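Local coordinates for periplasmic protein-probably involved in high-affinity Fe2+ transport (Escherichia coli F11, PDB 5I0Y) that probably takes part in high-affinity iron uptake in the periplasm, using a copper site that iron transport requires, at residues 6-11 with 145-150; 21-26 with 41-46; 72-77 with 110-115; 86-91 with 98-103. The protein carries 1 engineered substitution. All coordinates share one frame; numbering follows the deposited sequence. Where two conformers were deposited one is given.

Contact 1: 6-11 with 145-150; sequences YPAGEP and YEFKYV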
loop_
_atom_site.group_PDB
_atom_site.type_symbol
_atom_site.label_atom_id
_atom_site.label_comp_id
_atom_site.label_asym_id
_atom_site.label_seq_id
_atom_site.Cartn_x
_atom_site.Cartn_y
_atom_site.Cartn_z
ATOM N N TYR B 6 -15.861 12.168 -8.939
ATOM C CA TYR B 6 -16.248 12.346 -10.334
ATOM C C TYR B 6 -15.220 11.732 -11.255
ATOM O O TYR B 6 -14.021 11.988 -11.102
ATOM C CB TYR B 6 -16.448 13.833 -10.638
ATOM C CG TYR B 6 -17.284 14.488 -9.562
ATOM C CD1 TYR B 6 -18.675 14.338 -9.537
ATOM C CD2 TYR B 6 -16.674 15.200 -8.530
ATOM C CE1 TYR B 6 -19.437 14.919 -8.526
ATOM C CE2 TYR B 6 -17.426 15.783 -7.520
ATOM C CZ TYR B 6 -18.800 15.634 -7.520
ATOM O OH TYR B 6 -19.528 16.210 -6.507
ATOM N N PRO B 7 -15.674 10.894 -12.196
ATOM C CA PRO B 7 -14.720 10.306 -13.142
ATOM C C PRO B 7 -14.075 11.330 -14.050
ATOM O O PRO B 7 -14.735 12.265 -14.520
ATOM C CB PRO B 7 -15.581 9.344 -13.964
ATOM C CG PRO B 7 -16.763 9.055 -13.095
ATOM C CD PRO B 7 -17.030 10.332 -12.362
ATOM N N ALA B 8 -12.776 11.166 -14.265
ATOM C CA ALA B 8 -12.066 11.878 -15.310
ATOM C C ALA B 8 -11.841 10.901 -16.473
ATOM O O ALA B 8 -10.847 10.156 -16.506
ATOM C CB ALA B 8 -10.754 12.429 -14.783
ATOM N N GLY B 9 -12.771 10.882 -17.416
ATOM C CA GLY B 9 -12.691 9.969 -18.544
ATOM C C GLY B 9 -12.949 8.528 -18.174
ATOM O O GLY B 9 -13.540 8.217 -17.129
ATOM N N GLU B 10 -12.494 7.646 -19.050
ATOM C CA GLU B 10 -12.929 6.283 -19.091
ATOM C C GLU B 10 -11.891 5.399 -18.411
ATOM O O GLU B 10 -10.710 5.505 -18.728
ATOM C CB GLU B 10 -13.035 5.926 -20.563
ATOM C CG GLU B 10 -13.551 4.547 -20.880
ATOM C CD GLU B 10 -13.778 4.378 -22.373
ATOM O OE1 GLU B 10 -14.649 5.070 -22.937
ATOM O OE2 GLU B 10 -13.083 3.559 -22.985
ATOM N N PRO B 11 -12.322 4.510 -17.494
ATOM C CA PRO B 11 -11.329 3.589 -16.933
ATOM C C PRO B 11 -10.828 2.629 -17.987
ATOM O O PRO B 11 -11.534 2.352 -18.973
ATOM C CB PRO B 11 -12.108 2.822 -15.871
ATOM C CG PRO B 11 -13.522 2.901 -16.305
ATOM C CD PRO B 11 -13.687 4.205 -17.029
ATOM N N TYR B 145 -6.425 9.726 -20.240
ATOM C CA TYR B 145 -7.848 9.983 -19.988
ATOM C C TYR B 145 -8.198 11.319 -20.594
ATOM O O TYR B 145 -7.381 12.233 -20.558
ATOM C CB TYR B 145 -8.124 10.042 -18.469
ATOM C CG TYR B 145 -7.679 8.796 -17.755
ATOM C CD1 TYR B 145 -8.509 7.681 -17.698
ATOM C CD2 TYR B 145 -6.423 8.714 -17.174
ATOM C CE1 TYR B 145 -8.099 6.511 -17.074
ATOM C CE2 TYR B 145 -6.010 7.563 -16.533
ATOM C CZ TYR B 145 -6.846 6.464 -16.497
ATOM O OH TYR B 145 -6.446 5.315 -15.867
ATOM N N GLU B 146 -9.408 11.429 -21.127
ATOM C CA GLU B 146 -9.930 12.697 -21.637
ATOM C C GLU B 146 -11.225 13.014 -20.917
ATOM O O GLU B 146 -12.076 12.156 -20.736
ATOM C CB GLU B 146 -10.161 12.626 -23.146
ATOM C CG GLU B 146 -8.880 12.527 -23.962
ATOM C CD GLU B 146 -9.090 12.583 -25.464
ATOM O OE1 GLU B 146 -10.250 12.625 -25.917
ATOM O OE2 GLU B 146 -8.076 12.582 -26.195
ATOM N N PHE B 147 -11.360 14.252 -20.473
ATOM C CA PHE B 147 -12.522 14.634 -19.695
ATOM C C PHE B 147 -12.806 16.115 -19.834
ATOM O O PHE B 147 -11.902 16.898 -20.119
ATOM C CB PHE B 147 -12.370 14.223 -18.205
ATOM C CG PHE B 147 -11.227 14.897 -17.476
ATOM C CD1 PHE B 147 -11.490 15.876 -16.521
ATOM C CD2 PHE B 147 -9.901 14.523 -17.696
ATOM C CE1 PHE B 147 -10.455 16.493 -15.833
ATOM C CE2 PHE B 147 -8.863 15.134 -17.011
ATOM C CZ PHE B 147 -9.140 16.116 -16.073
ATOM N N LYS B 148 -14.067 16.469 -19.612
ATOM C CA LYS B 148 -14.473 17.862 -19.545
ATOM C C LYS B 148 -14.527 18.297 -18.084
ATOM O O LYS B 148 -15.230 17.702 -17.265
ATOM C CB LYS B 148 -15.813 18.065 -20.243
ATOM C CG LYS B 148 -16.118 19.528 -20.524
ATOM C CD LYS B 148 -17.575 19.728 -20.891
ATOM C CE LYS B 148 -17.923 21.206 -20.949
ATOM N NZ LYS B 148 -19.348 21.483 -20.617
ATOM N N TYR B 149 -13.747 19.313 -17.754
ATOM C CA TYR B 149 -13.737 19.878 -16.412
ATOM C C TYR B 149 -14.535 21.178 -16.383
ATOM O O TYR B 149 -14.225 22.112 -17.123
ATOM C CB TYR B 149 -12.296 20.130 -15.945
ATOM C CG TYR B 149 -12.219 20.838 -14.618
ATOM C CD1 TYR B 149 -12.611 20.194 -13.446
ATOM C CD2 TYR B 149 -11.770 22.156 -14.534
ATOM C CE1 TYR B 149 -12.553 20.846 -12.229
ATOM C CE2 TYR B 149 -11.710 22.809 -13.324
ATOM C CZ TYR B 149 -12.100 22.151 -12.177
ATOM O OH TYR B 149 -12.042 22.822 -10.988
ATOM N N VAL B 150 -15.552 21.232 -15.526
ATOM C CA VAL B 150 -16.411 22.416 -15.417
ATOM C C VAL B 150 -16.333 23.049 -14.032
ATOM O O VAL B 150 -16.851 24.143 -13.799
ATOM C CB VAL B 150 -17.882 22.115 -15.810
ATOM C CG1 VAL B 150 -17.995 21.859 -17.309
ATOM C CG2 VAL B 150 -18.460 20.953 -15.013
HETATM O O HOH W 1 -10.825 8.818 -21.243
#
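Ala8 lays its CB over the centre of one face of the Phe147 ring, 3.7 Å from the ring centroid and 14° off the normal, a CH-pi contact. Phe147 CG stands between its own backbone N and carbonyl carbon (chi1 63°), which folds the ring back over Ala8. The second ring, Tyr145, is met at its edge: Glu10 O lies near the ring plane, 3.3 Å from Tyr145 CE1, while Ala8 O sits 3.4 Å from Tyr145 CB, oblique to the ring. Gly9, at positive phi, lets the chain turn close against the strand, its CA 3.2 Å from Glu146 O. No direct hydrogen bond crosses; instead one water accepts from both Glu10 N and Glu146 N, at 3.0 Å each. Tyr145 OH reaches further, to Leu19 O. The segments belong to the two outermost strands of the chain's antiparallel sheet, 6-14 and 141-149, which here come together through side-chain packing and a bridging water, consistent with the closing edge of a beta sandwich.

Contact 2: 21-26 with 41-46; sequences AVYLQP and ADVHLQ. Engineered in segment 41-46: Gln46 (natural residue Glu). With CU (copper (II) ion), chain D.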
loop_
_atom_site.group_PDB
_atom_site.type_symbol
_atom_site.label_atom_id
_atom_site.label_comp_id
_atom_site.label_asym_id
_atom_site.label_seq_id
_atom_site.Cartn_x
_atom_site.Cartn_y
_atom_site.Cartn_z
ATOM N N ALA B 21 -9.063 7.456 -13.549
ATOM C CA ALA B 21 -8.769 8.773 -13.007
ATOM C C ALA B 21 -10.067 9.314 -12.435
ATOM O O ALA B 21 -11.125 9.172 -13.046
ATOM C CB ALA B 21 -8.231 9.679 -14.095
ATOM N N VAL B 22 -9.997 9.912 -11.250
ATOM C CA VAL B 22 -11.164 10.552 -10.661
ATOM C C VAL B 22 -10.709 11.815 -9.970
ATOM O O VAL B 22 -9.519 12.014 -9.738
ATOM C CB VAL B 22 -11.913 9.645 -9.657
ATOM C CG1 VAL B 22 -12.530 8.442 -10.357
ATOM C CG2 VAL B 22 -10.987 9.204 -8.537
ATOM N N TYR B 23 -11.662 12.681 -9.661
ATOM C CA TYR B 23 -11.374 13.892 -8.911
ATOM C C TYR B 23 -12.514 14.224 -7.948
ATOM O O TYR B 23 -13.632 13.745 -8.078
ATOM C CB TYR B 23 -11.028 15.078 -9.835
ATOM C CG TYR B 23 -12.149 15.514 -10.737
ATOM C CD1 TYR B 23 -12.986 16.574 -10.389
ATOM C CD2 TYR B 23 -12.372 14.877 -11.949
ATOM C CE1 TYR B 23 -14.015 16.976 -11.223
ATOM C CE2 TYR B 23 -13.399 15.271 -12.788
ATOM C CZ TYR B 23 -14.210 16.322 -12.426
ATOM O OH TYR B 23 -15.226 16.693 -13.283
ATOM N N LEU B 24 -12.185 15.035 -6.955
ATOM C CA LEU B 24 -13.151 15.482 -5.947
ATOM C C LEU B 24 -12.657 16.825 -5.420
ATOM O O LEU B 24 -11.643 17.355 -5.885
ATOM C CB LEU B 24 -13.290 14.448 -4.815
ATOM C CG LEU B 24 -11.999 14.117 -4.056
ATOM C CD1 LEU B 24 -12.288 13.762 -2.599
ATOM C CD2 LEU B 24 -11.232 12.985 -4.719
ATOM N N GLN B 25 -13.357 17.377 -4.424
ATOM C CA GLN B 25 -12.887 18.620 -3.822
ATOM C C GLN B 25 -11.527 18.448 -3.160
ATOM O O GLN B 25 -11.158 17.329 -2.776
ATOM C CB GLN B 25 -13.895 19.288 -2.862
ATOM C CG GLN B 25 -15.098 18.470 -2.448
ATOM C CD GLN B 25 -14.839 17.529 -1.284
ATOM O OE1 GLN B 25 -13.694 17.257 -0.911
ATOM N NE2 GLN B 25 -15.918 17.011 -0.705
ATOM N N PRO B 26 -10.764 19.550 -3.047
ATOM C CA PRO B 26 -9.500 19.492 -2.341
ATOM C C PRO B 26 -9.696 18.950 -0.922
ATOM O O PRO B 26 -10.759 19.108 -0.308
ATOM C CB PRO B 26 -9.032 20.950 -2.309
ATOM C CG PRO B 26 -9.707 21.579 -3.502
ATOM C CD PRO B 26 -11.040 20.907 -3.578
ATOM N N ALA B 41 -6.070 24.941 -3.887
ATOM C CA ALA B 41 -6.310 23.901 -4.883
ATOM C C ALA B 41 -7.733 23.996 -5.422
ATOM O O ALA B 41 -8.613 24.616 -4.809
ATOM C CB ALA B 41 -6.094 22.522 -4.257
ATOM N N ASP B 42 -7.960 23.366 -6.577
ATOM C CA ASP B 42 -9.289 23.271 -7.168
ATOM C C ASP B 42 -9.887 21.881 -6.993
ATOM O O ASP B 42 -11.084 21.731 -6.806
ATOM C CB ASP B 42 -9.222 23.621 -8.657
ATOM C CG ASP B 42 -8.850 25.080 -8.890
ATOM O OD1 ASP B 42 -9.448 25.965 -8.224
ATOM O OD2 ASP B 42 -7.965 25.338 -9.728
ATOM N N VAL B 43 -9.037 20.853 -7.080
ATOM C CA VAL B 43 -9.524 19.478 -6.946
ATOM C C VAL B 43 -8.457 18.651 -6.229
ATOM O O VAL B 43 -7.304 19.053 -6.160
ATOM C CB VAL B 43 -9.855 18.805 -8.322
ATOM C CG1 VAL B 43 -10.829 19.643 -9.167
ATOM C CG2 VAL B 43 -8.588 18.480 -9.123
ATOM N N HIS B 44 -8.878 17.514 -5.690
ATOM C CA HIS B 44 -7.963 16.412 -5.391
ATOM C C HIS B 44 -8.075 15.463 -6.547
ATOM O O HIS B 44 -9.170 14.979 -6.840
ATOM C CB HIS B 44 -8.391 15.721 -4.098
ATOM C CG HIS B 44 -7.338 14.803 -3.497
ATOM N ND1 HIS B 44 -6.129 15.245 -3.080
ATOM C CD2 HIS B 44 -7.369 13.436 -3.231
ATOM C CE1 HIS B 44 -5.430 14.206 -2.566
ATOM N NE2 HIS B 44 -6.185 13.103 -2.674
ATOM N N LEU B 45 -6.955 15.239 -7.239
ATOM C CA LEU B 45 -6.910 14.342 -8.385
ATOM C C LEU B 45 -6.345 13.002 -7.941
ATOM O O LEU B 45 -5.374 12.948 -7.192
ATOM C CB LEU B 45 -6.054 14.949 -9.506
ATOM C CG LEU B 45 -5.892 14.137 -10.805
ATOM C CD1 LEU B 45 -7.203 14.028 -11.568
ATOM C CD2 LEU B 45 -4.803 14.764 -11.668
ATOM N N GLN B 46 -6.952 11.930 -8.416
ATOM C CA GLN B 46 -6.634 10.605 -7.907
ATOM C C GLN B 46 -6.468 9.589 -9.022
ATOM O O GLN B 46 -7.110 9.689 -10.081
ATOM C CB GLN B 46 -7.780 10.096 -7.025
ATOM C CG GLN B 46 -7.940 10.774 -5.689
ATOM C CD GLN B 46 -8.888 10.020 -4.771
ATOM O OE1 GLN B 46 -9.409 8.939 -5.106
ATOM N NE2 GLN B 46 -9.085 10.565 -3.609
HETATM CU CU CU D . -5.720 11.499 -1.488
#
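Leu24 O accepts the shortest hydrogen bond of the contact, from His44 N at 2.8 Å, with the donor above the carbonyl plane and Val43 CA close by at 3.2 Å. Strands 17-24 and 43-51 pair here as antiparallel beta structure: Leu24 with His44 and Val22 with Gln46 are hydrogen-bonded pairs, Tyr23 with Leu45 a non-hydrogen-bonded one. Before the His44 pair, on the side of strand 95-102, Asp42 and Val43 both face Ile102, a classic beta bulge. Beyond the strand, Pro26 covers the start of the partner segment, its CG 3.8 Å from Ala41 CB. The Leu24 and His44 side chains run side by side. His44 CG stands anti to the backbone N (chi1 -165°), which sends NE2 to the copper, while ND1 is held by Asn101 OD1. His97, Met90 and His127 of the second subunit complete the metal site. Gln46 is an engineered replacement for glutamate; Gln46 NE2, 3.4 Å from Leu24 CD2, lies at the edge of the His44 ring and in its plane.

Contact 3: 72-77 with 110-115; sequences YTLVNN and YKVTYH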
loop_
_atom_site.group_PDB
_atom_site.type_symbol
_atom_site.label_atom_id
_atom_site.label_comp_id
_atom_site.label_asym_id
_atom_site.label_seq_id
_atom_site.Cartn_x
_atom_site.Cartn_y
_atom_site.Cartn_z
ATOM N N TYR B 72 1.867 12.522 -13.080
ATOM C CA TYR B 72 0.856 12.877 -14.064
ATOM C C TYR B 72 1.315 14.023 -14.956
ATOM O O TYR B 72 2.148 14.833 -14.567
ATOM C CB TYR B 72 -0.486 13.238 -13.370
ATOM C CG TYR B 72 -0.431 14.544 -12.603
ATOM C CD1 TYR B 72 -0.635 15.766 -13.253
ATOM C CD2 TYR B 72 -0.125 14.565 -11.242
ATOM C CE1 TYR B 72 -0.573 16.967 -12.573
ATOM C CE2 TYR B 72 -0.060 15.772 -10.548
ATOM C CZ TYR B 72 -0.266 16.964 -11.234
ATOM O OH TYR B 72 -0.203 18.187 -10.602
ATOM N N THR B 73 0.724 14.081 -16.146
ATOM C CA THR B 73 0.874 15.224 -17.042
ATOM C C THR B 73 -0.531 15.632 -17.434
ATOM O O THR B 73 -1.249 14.847 -18.041
ATOM C CB THR B 73 1.691 14.868 -18.298
ATOM O OG1 THR B 73 2.972 14.373 -17.901
ATOM C CG2 THR B 73 1.876 16.108 -19.186
ATOM N N LEU B 74 -0.916 16.845 -17.059
ATOM C CA LEU B 74 -2.261 17.354 -17.262
ATOM C C LEU B 74 -2.208 18.464 -18.295
ATOM O O LEU B 74 -1.384 19.367 -18.198
ATOM C CB LEU B 74 -2.798 17.900 -15.929
ATOM C CG LEU B 74 -4.204 18.501 -15.861
ATOM C CD1 LEU B 74 -5.242 17.402 -16.105
ATOM C CD2 LEU B 74 -4.417 19.212 -14.520
ATOM N N VAL B 75 -3.101 18.388 -19.275
ATOM C CA VAL B 75 -3.115 19.364 -20.363
ATOM C C VAL B 75 -4.530 19.877 -20.550
ATOM O O VAL B 75 -5.467 19.102 -20.719
ATOM C CB VAL B 75 -2.568 18.768 -21.697
ATOM C CG1 VAL B 75 -2.608 19.796 -22.827
ATOM C CG2 VAL B 75 -1.155 18.225 -21.526
ATOM N N ASN B 76 -4.692 21.195 -20.498
ATOM C CA ASN B 76 -5.932 21.809 -20.919
ATOM C C ASN B 76 -5.835 21.896 -22.450
ATOM O O ASN B 76 -5.014 22.649 -22.997
ATOM C CB ASN B 76 -6.107 23.186 -20.263
ATOM C CG ASN B 76 -7.356 23.899 -20.732
ATOM O OD1 ASN B 76 -7.728 23.811 -21.904
ATOM N ND2 ASN B 76 -8.009 24.629 -19.822
ATOM N N ASN B 77 -6.618 21.068 -23.137
ATOM C CA ASN B 77 -6.561 20.979 -24.595
ATOM C C ASN B 77 -7.074 22.232 -25.296
ATOM O O ASN B 77 -6.730 22.475 -26.458
ATOM C CB ASN B 77 -7.359 19.773 -25.090
ATOM C CG ASN B 77 -6.670 18.451 -24.823
ATOM O OD1 ASN B 77 -7.336 17.418 -24.727
ATOM N ND2 ASN B 77 -5.347 18.465 -24.721
ATOM N N TYR B 110 -9.847 18.543 -21.074
ATOM C CA TYR B 110 -8.536 18.135 -20.594
ATOM C C TYR B 110 -8.088 16.745 -21.050
ATOM O O TYR B 110 -8.912 15.866 -21.318
ATOM C CB TYR B 110 -8.561 18.111 -19.068
ATOM C CG TYR B 110 -8.402 19.452 -18.422
ATOM C CD1 TYR B 110 -7.169 19.875 -17.951
ATOM C CD2 TYR B 110 -9.505 20.281 -18.252
ATOM C CE1 TYR B 110 -7.022 21.103 -17.338
ATOM C CE2 TYR B 110 -9.367 21.529 -17.663
ATOM C CZ TYR B 110 -8.129 21.921 -17.196
ATOM O OH TYR B 110 -7.985 23.150 -16.584
ATOM N N LYS B 111 -6.771 16.584 -21.131
ATOM C CA LYS B 111 -6.127 15.286 -21.224
ATOM C C LYS B 111 -5.339 15.121 -19.934
ATOM O O LYS B 111 -4.776 16.093 -19.430
ATOM C CB LYS B 111 -5.151 15.246 -22.406
ATOM C CG LYS B 111 -4.139 14.117 -22.305
ATOM C CD LYS B 111 -3.225 14.020 -23.517
ATOM C CE LYS B 111 -2.786 12.575 -23.713
ATOM N NZ LYS B 111 -1.441 12.414 -24.320
ATOM N N VAL B 112 -5.334 13.915 -19.368
ATOM C CA VAL B 112 -4.385 13.600 -18.303
ATOM C C VAL B 112 -3.755 12.244 -18.583
ATOM O O VAL B 112 -4.443 11.295 -18.981
ATOM C CB VAL B 112 -4.975 13.728 -16.872
ATOM C CG1 VAL B 112 -6.009 12.640 -16.551
ATOM C CG2 VAL B 112 -3.863 13.766 -15.830
ATOM N N THR B 113 -2.440 12.197 -18.401
ATOM C CA THR B 113 -1.688 10.960 -18.526
ATOM C C THR B 113 -1.055 10.632 -17.177
ATOM O O THR B 113 -0.430 11.480 -16.552
ATOM C CB THR B 113 -0.638 11.052 -19.641
ATOM O OG1 THR B 113 -1.315 11.307 -20.879
ATOM C CG2 THR B 113 0.169 9.736 -19.793
ATOM N N TYR B 114 -1.255 9.393 -16.742
ATOM C CA TYR B 114 -0.585 8.875 -15.556
ATOM C C TYR B 114 0.595 8.027 -15.985
ATOM O O TYR B 114 0.450 7.164 -16.835
ATOM C CB TYR B 114 -1.545 8.065 -14.683
ATOM C CG TYR B 114 -2.678 8.845 -14.049
ATOM C CD1 TYR B 114 -2.654 10.247 -13.951
ATOM C CD2 TYR B 114 -3.768 8.168 -13.489
ATOM C CE1 TYR B 114 -3.701 10.936 -13.368
ATOM C CE2 TYR B 114 -4.807 8.856 -12.884
ATOM C CZ TYR B 114 -4.771 10.237 -12.830
ATOM O OH TYR B 114 -5.780 10.955 -12.216
ATOM N N HIS B 115 1.753 8.290 -15.384
ATOM C CA HIS B 115 3.005 7.551 -15.643
ATOM C C HIS B 115 3.243 6.628 -14.490
ATOM O O HIS B 115 3.492 7.098 -13.376
ATOM C CB HIS B 115 4.176 8.523 -15.795
ATOM C CG HIS B 115 3.875 9.711 -16.684
ATOM N ND1 HIS B 115 3.707 9.586 -18.021
ATOM C CD2 HIS B 115 3.712 11.063 -16.390
ATOM C CE1 HIS B 115 3.455 10.791 -18.555
ATOM N NE2 HIS B 115 3.455 11.701 -17.560
HETATM O O HOH W 2 -1.197 14.370 -20.882
#
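Leu74 CD1 packs 3.6 Å from Tyr110 CD1 and 3.8 Å from Val112 CB, within the tightly filled face of these paired antiparallel strands. Beside it Asn76 CA sits over a face of the Tyr110 ring, offset toward the rim, a CH-pi contact. Tyr72 CB meets the Tyr114 ring at its edge, 3.7 Å from Tyr114 CD1. The phenol ends here bond to outside partners, Tyr72 to Gln83, Tyr110 to Gly106 and Tyr114 to Gln46. The other face, bearing Thr73, Val75, Lys111 and Thr113, is looser and wetter: a water donates to Thr73 O and lies 3.1 Å from Thr113 OG1. Its one direct side-chain bond is His115 NE2 to Thr73 OG1, 2.7 Å, with the hydroxyl only 1° out of the imidazole plane. Thr73 OG1, beside its own backbone N (chi1 -57°), also bonds Glu84 OE1. His115 ND1 in turn bonds Asp142 OD1; with NE2 donating to Thr73 and ND1 facing a carboxylate, the ring is probably doubly protonated, its positive charge stabilised by Asp142.

Contact 4: 86-91 with 98-103; sequences TFMPMV and YGANIK. With CU (copper (II) ion), chain D.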
loop_
_atom_site.group_PDB
_atom_site.type_symbol
_atom_site.label_atom_id
_atom_site.label_comp_id
_atom_site.label_asym_id
_atom_site.label_seq_id
_atom_site.Cartn_x
_atom_site.Cartn_y
_atom_site.Cartn_z
ATOM N N THR B 86 3.342 14.847 -9.123
ATOM C CA THR B 86 3.431 13.483 -8.627
ATOM C C THR B 86 2.275 13.235 -7.666
ATOM O O THR B 86 1.759 14.155 -7.030
ATOM C CB THR B 86 4.748 13.254 -7.873
ATOM O OG1 THR B 86 4.837 14.232 -6.829
ATOM C CG2 THR B 86 5.938 13.390 -8.834
ATOM N N PHE B 87 1.860 11.981 -7.599
ATOM C CA PHE B 87 0.874 11.543 -6.600
ATOM C C PHE B 87 1.590 10.916 -5.421
ATOM O O PHE B 87 2.726 10.453 -5.529
ATOM C CB PHE B 87 -0.094 10.498 -7.170
ATOM C CG PHE B 87 -1.052 11.018 -8.218
ATOM C CD1 PHE B 87 -1.562 12.314 -8.176
ATOM C CD2 PHE B 87 -1.495 10.165 -9.210
ATOM C CE1 PHE B 87 -2.458 12.748 -9.137
ATOM C CE2 PHE B 87 -2.386 10.595 -10.175
ATOM C CZ PHE B 87 -2.884 11.883 -10.124
ATOM N N MET B 88 0.902 10.925 -4.291
ATOM C CA MET B 88 1.332 10.209 -3.092
ATOM C C MET B 88 0.377 9.054 -2.820
ATOM O O MET B 88 -0.808 9.137 -3.154
ATOM C CB MET B 88 1.192 11.129 -1.878
ATOM C CG MET B 88 2.014 12.387 -1.909
ATOM S SD MET B 88 1.275 13.556 -0.756
ATOM C CE MET B 88 0.013 14.298 -1.801
ATOM N N PRO B 89 0.853 8.002 -2.148
ATOM C CA PRO B 89 -0.068 7.015 -1.584
ATOM C C PRO B 89 -0.832 7.629 -0.417
ATOM O O PRO B 89 -0.246 8.374 0.376
ATOM C CB PRO B 89 0.853 5.877 -1.094
ATOM C CG PRO B 89 2.231 6.263 -1.496
ATOM C CD PRO B 89 2.239 7.740 -1.748
ATOM N N MET B 90 -2.134 7.351 -0.372
ATOM C CA MET B 90 -3.018 7.990 0.603
ATOM C C MET B 90 -4.078 7.019 1.056
ATOM O O MET B 90 -4.309 5.995 0.432
ATOM C CB MET B 90 -3.720 9.196 -0.018
ATOM C CG MET B 90 -2.783 10.146 -0.726
ATOM S SD MET B 90 -3.504 11.745 -1.152
ATOM C CE MET B 90 -3.364 12.593 0.402
ATOM N N VAL B 91 -4.715 7.341 2.180
ATOM C CA VAL B 91 -5.914 6.637 2.598
ATOM C C VAL B 91 -6.991 7.634 3.033
ATOM O O VAL B 91 -6.709 8.586 3.772
ATOM C CB VAL B 91 -5.624 5.532 3.645
ATOM C CG1 VAL B 91 -5.095 6.111 4.948
ATOM C CG2 VAL B 91 -6.851 4.642 3.846
ATOM N N TYR B 98 -4.057 6.701 -4.819
ATOM C CA TYR B 98 -2.939 7.624 -5.063
ATOM C C TYR B 98 -3.502 8.966 -5.477
ATOM O O TYR B 98 -4.452 9.012 -6.246
ATOM C CB TYR B 98 -1.993 7.090 -6.157
ATOM C CG TYR B 98 -1.445 5.723 -5.837
ATOM C CD1 TYR B 98 -0.266 5.584 -5.094
ATOM C CD2 TYR B 98 -2.106 4.583 -6.267
ATOM C CE1 TYR B 98 0.236 4.327 -4.796
ATOM C CE2 TYR B 98 -1.614 3.310 -5.972
ATOM C CZ TYR B 98 -0.445 3.192 -5.231
ATOM O OH TYR B 98 0.036 1.934 -4.933
ATOM N N GLY B 99 -2.941 10.063 -4.984
ATOM C CA GLY B 99 -3.507 11.350 -5.365
ATOM C C GLY B 99 -2.733 12.550 -4.910
ATOM O O GLY B 99 -1.657 12.422 -4.340
ATOM N N ALA B 100 -3.287 13.722 -5.222
ATOM C CA ALA B 100 -2.682 15.018 -4.851
ATOM C C ALA B 100 -3.697 16.118 -5.057
ATOM O O ALA B 100 -4.472 16.088 -6.012
ATOM C CB ALA B 100 -1.429 15.328 -5.669
ATOM N N ASN B 101 -3.703 17.101 -4.159
ATOM C CA ASN B 101 -4.398 18.362 -4.434
ATOM C C ASN B 101 -3.679 19.061 -5.580
ATOM O O ASN B 101 -2.447 19.138 -5.601
ATOM C CB ASN B 101 -4.352 19.285 -3.224
ATOM C CG ASN B 101 -5.349 18.909 -2.144
ATOM O OD1 ASN B 101 -6.241 18.058 -2.311
ATOM N ND2 ASN B 101 -5.238 19.612 -1.015
ATOM N N ILE B 102 -4.465 19.586 -6.506
ATOM C CA ILE B 102 -3.905 20.335 -7.612
ATOM C C ILE B 102 -4.752 21.563 -7.941
ATOM O O ILE B 102 -5.958 21.608 -7.693
ATOM C CB ILE B 102 -3.726 19.470 -8.884
ATOM C CG1 ILE B 102 -5.081 19.032 -9.414
ATOM C CG2 ILE B 102 -2.805 18.265 -8.648
ATOM C CD1 ILE B 102 -5.006 18.502 -10.834
ATOM N N LYS B 103 -4.083 22.559 -8.508
ATOM C CA LYS B 103 -4.778 23.695 -9.069
ATOM C C LYS B 103 -5.021 23.363 -10.528
ATOM O O LYS B 103 -4.090 23.006 -11.240
ATOM C CB LYS B 103 -3.935 24.963 -8.914
ATOM C CG LYS B 103 -4.651 26.246 -9.304
ATOM C CD LYS B 103 -3.709 27.438 -9.286
ATOM C CE LYS B 103 -4.266 28.570 -10.135
ATOM N NZ LYS B 103 -4.293 28.187 -11.577
HETATM CU CU CU D . -5.720 11.499 -1.488
#
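Phe87 lays its ring against the backbone of Gly99, with ring atom Phe87 CD1 3.5 Å from Gly99 C and Tyr98 O over one face. Ala100 CB sits at the edge of that ring, in its plane, 3.9 Å from Phe87 CD1, and is thereby wedged between the ring edge and Thr86 O. On the other side of the strand the Met88 chain bends at its last torsion (chi3 -85°), curling Met88 CE back to 3.6 Å from Gly99 O. Pro89 forms the next bump, its CB 4.1 Å from Tyr98 CE1. The backbone joins Met88 and Gly99 as an antiparallel hydrogen-bonded pair, with Met88 N to Gly99 O nearly straight at 175°. Strands 82-92 and 95-102 form a beta hairpin, yet the short axes cross at 96°, and Met90 swings across to the copper. The ion also binds His44, His97 and His127 of the second subunit. Gly99 presents bare backbone on the side where the copper and the Met90 thioether lie, with Met90 SD 3.7 Å from Gly99 O. The soft thioether of Met90 beside the histidine nitrogens makes a site that probably also suits cuprous copper.

Contacts 2 and 4 are the buried ones and share the copper: contact 2 supplies His44 and contact 4 Met90, from strands 43-51 and 82-92, with strand 95-102 between them in the sheet. Both also touch the second subunit, which contacts 1 and 3 do not. Contacts 1 and 3 are only partly buried; contact 3 meets contact 4 where Phe87 packs on Tyr72 and Tyr114, and contact 2 through the bond from Tyr114 to Gln46. Contact 1 lies farthest from the chain centre, and strands 6-14 and 141-149 hand it on to contacts 2 and 3 through backbone bonds. Backbone pairing joins contacts 2, 3 and 4, whereas water and aromatic packing join contact 1.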